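Local coordinates for tyrosine recombinase XerH (Helicobacter pylori, PDB 5JK0), which cuts and rejoins recombining DNA molecules as a site-specific tyrosine recombinase involved in chromosome segregation, at residues D[17-29]-D[46-58]. Sequence-based numbering, arbitrary orientation.
Sequences LLWIGRFLRYKCT and LNELNQACSSSQL. With nucleotides of chain G.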
# COMPACT_ATOMS: atom_id res chain seq x y z
N LEU D 17 10.41 -33.49 12.82
CA LEU D 17 10.92 -33.17 14.15
C LEU D 17 12.43 -32.99 14.13
O LEU D 17 12.98 -32.18 14.87
CB LEU D 17 10.55 -34.28 15.15
CG LEU D 17 9.27 -34.09 15.95
CD1 LEU D 17 9.08 -35.25 16.92
CD2 LEU D 17 9.29 -32.77 16.70
N LEU D 18 13.10 -33.77 13.29
CA LEU D 18 14.55 -33.75 13.18
C LEU D 18 15.03 -32.39 12.68
O LEU D 18 15.99 -31.83 13.21
CB LEU D 18 15.03 -34.86 12.26
CG LEU D 18 16.43 -35.41 12.51
CD1 LEU D 18 16.52 -35.99 13.91
CD2 LEU D 18 16.78 -36.47 11.47
N TRP D 19 14.36 -31.86 11.66
CA TRP D 19 14.73 -30.57 11.08
C TRP D 19 14.34 -29.40 11.97
O TRP D 19 15.05 -28.39 12.02
CB TRP D 19 14.10 -30.41 9.70
CG TRP D 19 14.81 -31.18 8.63
CD1 TRP D 19 14.34 -32.28 7.97
CD2 TRP D 19 16.11 -30.92 8.10
NE1 TRP D 19 15.28 -32.72 7.06
CE2 TRP D 19 16.37 -31.90 7.12
CE3 TRP D 19 17.09 -29.95 8.37
CZ2 TRP D 19 17.57 -31.93 6.41
CZ3 TRP D 19 18.27 -29.99 7.65
CH2 TRP D 19 18.50 -30.97 6.69
N ILE D 20 13.21 -29.52 12.66
CA ILE D 20 12.76 -28.47 13.58
C ILE D 20 13.75 -28.30 14.72
O ILE D 20 14.09 -27.18 15.10
CB ILE D 20 11.36 -28.77 14.14
CG1 ILE D 20 10.31 -28.71 13.03
CG2 ILE D 20 11.00 -27.79 15.24
CD1 ILE D 20 8.90 -28.98 13.51
N GLY D 21 14.22 -29.42 15.27
CA GLY D 21 15.19 -29.40 16.34
C GLY D 21 16.50 -28.76 15.92
O GLY D 21 17.11 -28.01 16.68
N ARG D 22 16.93 -29.06 14.70
CA ARG D 22 18.15 -28.47 14.15
C ARG D 22 18.00 -26.96 13.97
O ARG D 22 18.92 -26.20 14.26
CB ARG D 22 18.52 -29.13 12.82
CG ARG D 22 18.99 -30.57 12.94
CD ARG D 22 18.99 -31.25 11.59
NE ARG D 22 19.47 -32.63 11.67
CZ ARG D 22 19.23 -33.56 10.74
NH1 ARG D 22 18.50 -33.26 9.68
NH2 ARG D 22 19.71 -34.78 10.89
N PHE D 23 16.84 -26.55 13.47
CA PHE D 23 16.57 -25.14 13.23
C PHE D 23 16.52 -24.34 14.53
O PHE D 23 17.11 -23.26 14.63
CB PHE D 23 15.26 -24.97 12.47
CG PHE D 23 14.83 -23.54 12.30
CD1 PHE D 23 15.51 -22.69 11.44
CD2 PHE D 23 13.74 -23.04 13.00
CE1 PHE D 23 15.12 -21.38 11.28
CE2 PHE D 23 13.35 -21.72 12.85
CZ PHE D 23 14.04 -20.89 11.99
N LEU D 24 15.83 -24.88 15.53
CA LEU D 24 15.67 -24.20 16.81
C LEU D 24 17.00 -24.08 17.55
O LEU D 24 17.22 -23.12 18.29
CB LEU D 24 14.65 -24.93 17.68
CG LEU D 24 13.19 -24.81 17.22
CD1 LEU D 24 12.27 -25.63 18.12
CD2 LEU D 24 12.76 -23.36 17.18
N ARG D 25 17.89 -25.05 17.36
CA ARG D 25 19.21 -24.98 17.97
C ARG D 25 20.05 -23.90 17.30
O ARG D 25 20.81 -23.20 17.96
CB ARG D 25 19.94 -26.33 17.88
CG ARG D 25 21.24 -26.36 18.68
CD ARG D 25 22.04 -27.62 18.41
NE ARG D 25 23.17 -27.75 19.34
CZ ARG D 25 24.35 -27.17 19.16
NH1 ARG D 25 25.32 -27.34 20.05
NH2 ARG D 25 24.57 -26.41 18.09
N TYR D 26 19.89 -23.77 15.99
CA TYR D 26 20.59 -22.74 15.23
C TYR D 26 20.15 -21.35 15.67
O TYR D 26 20.98 -20.44 15.79
CB TYR D 26 20.35 -22.91 13.73
CG TYR D 26 20.66 -21.67 12.93
CD1 TYR D 26 21.97 -21.26 12.73
CD2 TYR D 26 19.64 -20.91 12.37
CE1 TYR D 26 22.27 -20.12 12.00
CE2 TYR D 26 19.93 -19.77 11.64
CZ TYR D 26 21.24 -19.38 11.46
OH TYR D 26 21.53 -18.25 10.73
N LYS D 27 18.86 -21.18 15.90
CA LYS D 27 18.32 -19.90 16.33
C LYS D 27 18.83 -19.54 17.72
O LYS D 27 19.07 -18.37 18.01
CB LYS D 27 16.79 -19.92 16.32
CG LYS D 27 16.18 -20.23 14.96
CD LYS D 27 16.68 -19.28 13.89
CE LYS D 27 16.19 -17.86 14.12
NZ LYS D 27 16.63 -16.93 13.04
N CYS D 28 19.01 -20.54 18.57
CA CYS D 28 19.51 -20.32 19.92
C CYS D 28 20.93 -19.76 19.91
O CYS D 28 21.32 -19.01 20.81
CB CYS D 28 19.47 -21.61 20.74
SG CYS D 28 17.82 -22.07 21.32
N THR D 29 21.70 -20.13 18.89
CA THR D 29 23.09 -19.68 18.79
C THR D 29 23.21 -18.40 17.96
O THR D 29 24.20 -17.67 18.09
CB THR D 29 23.98 -20.77 18.16
OG1 THR D 29 23.53 -21.06 16.83
CG2 THR D 29 23.94 -22.04 19.00
N LEU D 46 21.64 -26.51 24.53
CA LEU D 46 22.33 -26.79 23.28
C LEU D 46 22.74 -28.26 23.20
O LEU D 46 22.74 -28.86 22.13
CB LEU D 46 23.56 -25.89 23.13
CG LEU D 46 23.31 -24.39 23.07
CD1 LEU D 46 24.63 -23.63 22.93
CD2 LEU D 46 22.37 -24.04 21.93
N ASN D 47 23.08 -28.83 24.35
CA ASN D 47 23.47 -30.23 24.42
C ASN D 47 22.31 -31.17 24.11
O ASN D 47 22.48 -32.17 23.42
CB ASN D 47 24.04 -30.56 25.81
N GLU D 48 21.12 -30.82 24.61
CA GLU D 48 19.93 -31.63 24.36
C GLU D 48 19.49 -31.53 22.91
O GLU D 48 18.99 -32.50 22.34
CB GLU D 48 18.79 -31.20 25.29
CG GLU D 48 19.10 -31.33 26.77
CD GLU D 48 17.87 -31.11 27.63
OE1 GLU D 48 16.79 -31.63 27.27
OE2 GLU D 48 17.99 -30.42 28.67
N LEU D 49 19.68 -30.36 22.31
CA LEU D 49 19.25 -30.12 20.94
C LEU D 49 20.20 -30.74 19.91
O LEU D 49 19.90 -30.74 18.72
CB LEU D 49 19.12 -28.62 20.69
CG LEU D 49 18.00 -27.90 21.44
CD1 LEU D 49 18.06 -26.40 21.21
CD2 LEU D 49 16.64 -28.45 21.04
N ASN D 50 21.33 -31.26 20.38
CA ASN D 50 22.28 -31.92 19.49
C ASN D 50 21.84 -33.34 19.13
O ASN D 50 22.41 -33.97 18.24
CB ASN D 50 23.67 -31.96 20.13
CG ASN D 50 24.49 -30.73 19.79
OD1 ASN D 50 24.94 -30.01 20.68
ND2 ASN D 50 24.71 -30.50 18.50
N GLN D 51 20.82 -33.83 19.83
CA GLN D 51 20.27 -35.15 19.55
C GLN D 51 18.80 -35.04 19.15
O GLN D 51 18.19 -33.98 19.29
CB GLN D 51 20.41 -36.06 20.77
N ALA D 52 18.25 -36.13 18.63
CA ALA D 52 16.85 -36.16 18.22
C ALA D 52 15.94 -36.08 19.44
O ALA D 52 16.08 -36.85 20.39
CB ALA D 52 16.56 -37.41 17.42
N CYS D 53 15.00 -35.14 19.41
CA CYS D 53 14.07 -34.95 20.52
C CYS D 53 12.63 -35.12 20.08
O CYS D 53 12.29 -34.91 18.92
CB CYS D 53 14.27 -33.57 21.15
SG CYS D 53 15.96 -33.19 21.64
N SER D 54 11.77 -35.50 21.02
CA SER D 54 10.34 -35.57 20.76
C SER D 54 9.75 -34.17 20.84
O SER D 54 10.44 -33.22 21.22
CB SER D 54 9.64 -36.51 21.74
OG SER D 54 9.69 -35.99 23.06
N SER D 55 8.48 -34.03 20.48
CA SER D 55 7.81 -32.74 20.52
C SER D 55 7.75 -32.20 21.95
O SER D 55 7.93 -31.01 22.18
CB SER D 55 6.40 -32.84 19.94
OG SER D 55 5.74 -31.59 19.99
N SER D 56 7.49 -33.10 22.90
CA SER D 56 7.42 -32.73 24.31
C SER D 56 8.78 -32.27 24.82
O SER D 56 8.87 -31.35 25.63
CB SER D 56 6.92 -33.91 25.14
OG SER D 56 6.92 -33.59 26.52
N GLN D 57 9.84 -32.91 24.34
CA GLN D 57 11.20 -32.56 24.75
C GLN D 57 11.63 -31.22 24.16
O GLN D 57 12.29 -30.42 24.83
CB GLN D 57 12.18 -33.66 24.34
CG GLN D 57 11.96 -34.97 25.09
CD GLN D 57 12.87 -36.08 24.60
OE1 GLN D 57 13.69 -35.88 23.71
NE2 GLN D 57 12.73 -37.26 25.19
N LEU D 58 11.27 -30.97 22.90
CA LEU D 58 11.59 -29.70 22.25
C LEU D 58 10.90 -28.53 22.95
O LEU D 58 11.46 -27.44 23.07
CB LEU D 58 11.20 -29.73 20.77
CG LEU D 58 12.07 -30.57 19.85
CD1 LEU D 58 11.60 -30.44 18.41
CD2 LEU D 58 13.53 -30.17 19.97
P DT G 19 16.02 -13.38 12.30
OP1 DT G 19 16.93 -13.57 11.14
OP2 DT G 19 15.42 -14.55 12.97
O5' DT G 19 16.78 -12.53 13.42
C5' DT G 19 17.42 -11.30 13.07
C4' DT G 19 17.13 -10.22 14.10
O4' DT G 19 15.78 -9.72 13.93
C3' DT G 19 17.25 -10.66 15.57
O3' DT G 19 18.04 -9.73 16.29
C2' DT G 19 15.80 -10.65 16.06
C1' DT G 19 15.19 -9.57 15.19
N1 DT G 19 13.71 -9.68 15.04
C2 DT G 19 12.91 -8.63 15.42
O2 DT G 19 13.34 -7.59 15.88
N3 DT G 19 11.57 -8.84 15.23
C4 DT G 19 10.96 -9.97 14.72
O4 DT G 19 9.74 -10.06 14.59
C5 DT G 19 11.86 -11.04 14.34
C7 DT G 19 11.31 -12.31 13.77
C6 DT G 19 13.17 -10.84 14.51
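Arg25 NE donates to the backbone oxygen of Leu46, with 3.0 Å between NE and O. The bond is fairly straight (161° at the hydrogen), and the oxygen lies at the guanidinium edge, near its plane. Leu46 lies near the C-terminal end of helix 39-48, shortly before the type I beta turn from Glu48 to Gln51. Asn50, within that turn, places its amide obliquely across the guanidinium, with the two planes 46° apart. Its ND2 sits above one guanidinium face, offset toward the rim, and makes no hydrogen bond to NE, which is also a donor. Asn50 OD1 takes a weak, bent bond from Arg25 NH1 (2.8 Å from NH1 to OD1). CG anti to the backbone N (chi1 -172°) and a chain extended to NE carry the Arg25 guanidinium to Leu46 O and Asn50. On the way its CB and CG pass the Leu49 side chain, which runs in the opposite direction; Arg25 CG lies 3.7 Å from Leu49 CB. Further along helix 12-30, Leu46 CD2 touches Cys28 CB and Thr29 CG2. At the other end Leu17 and Leu58 meet through methyls, CD2 to CD1 at 3.7 Å. Leu58 CD1 also touches Ile20 CG2, while Leu58 CD2 lies against Gly21 CA. Leu18 CD1 packs on Ala52 CB. Ser54 and Gln57 form a capping box, with weak bonds, at the start of helix 55-68. Lys27 turns elsewhere: its bent chain brings NZ to OP2 of DT19 of chain G, a 2.7 Å hydrogen bond. Helix 12-30 of the SAM-like domain thus packs on the end of helix 39-48, the connection after it and the start of helix 55-68, and Lys27 contacts the DNA backbone. The directional bond to Leu46 O probably sets where the arginine sits; the leucine packing is less specific in direction.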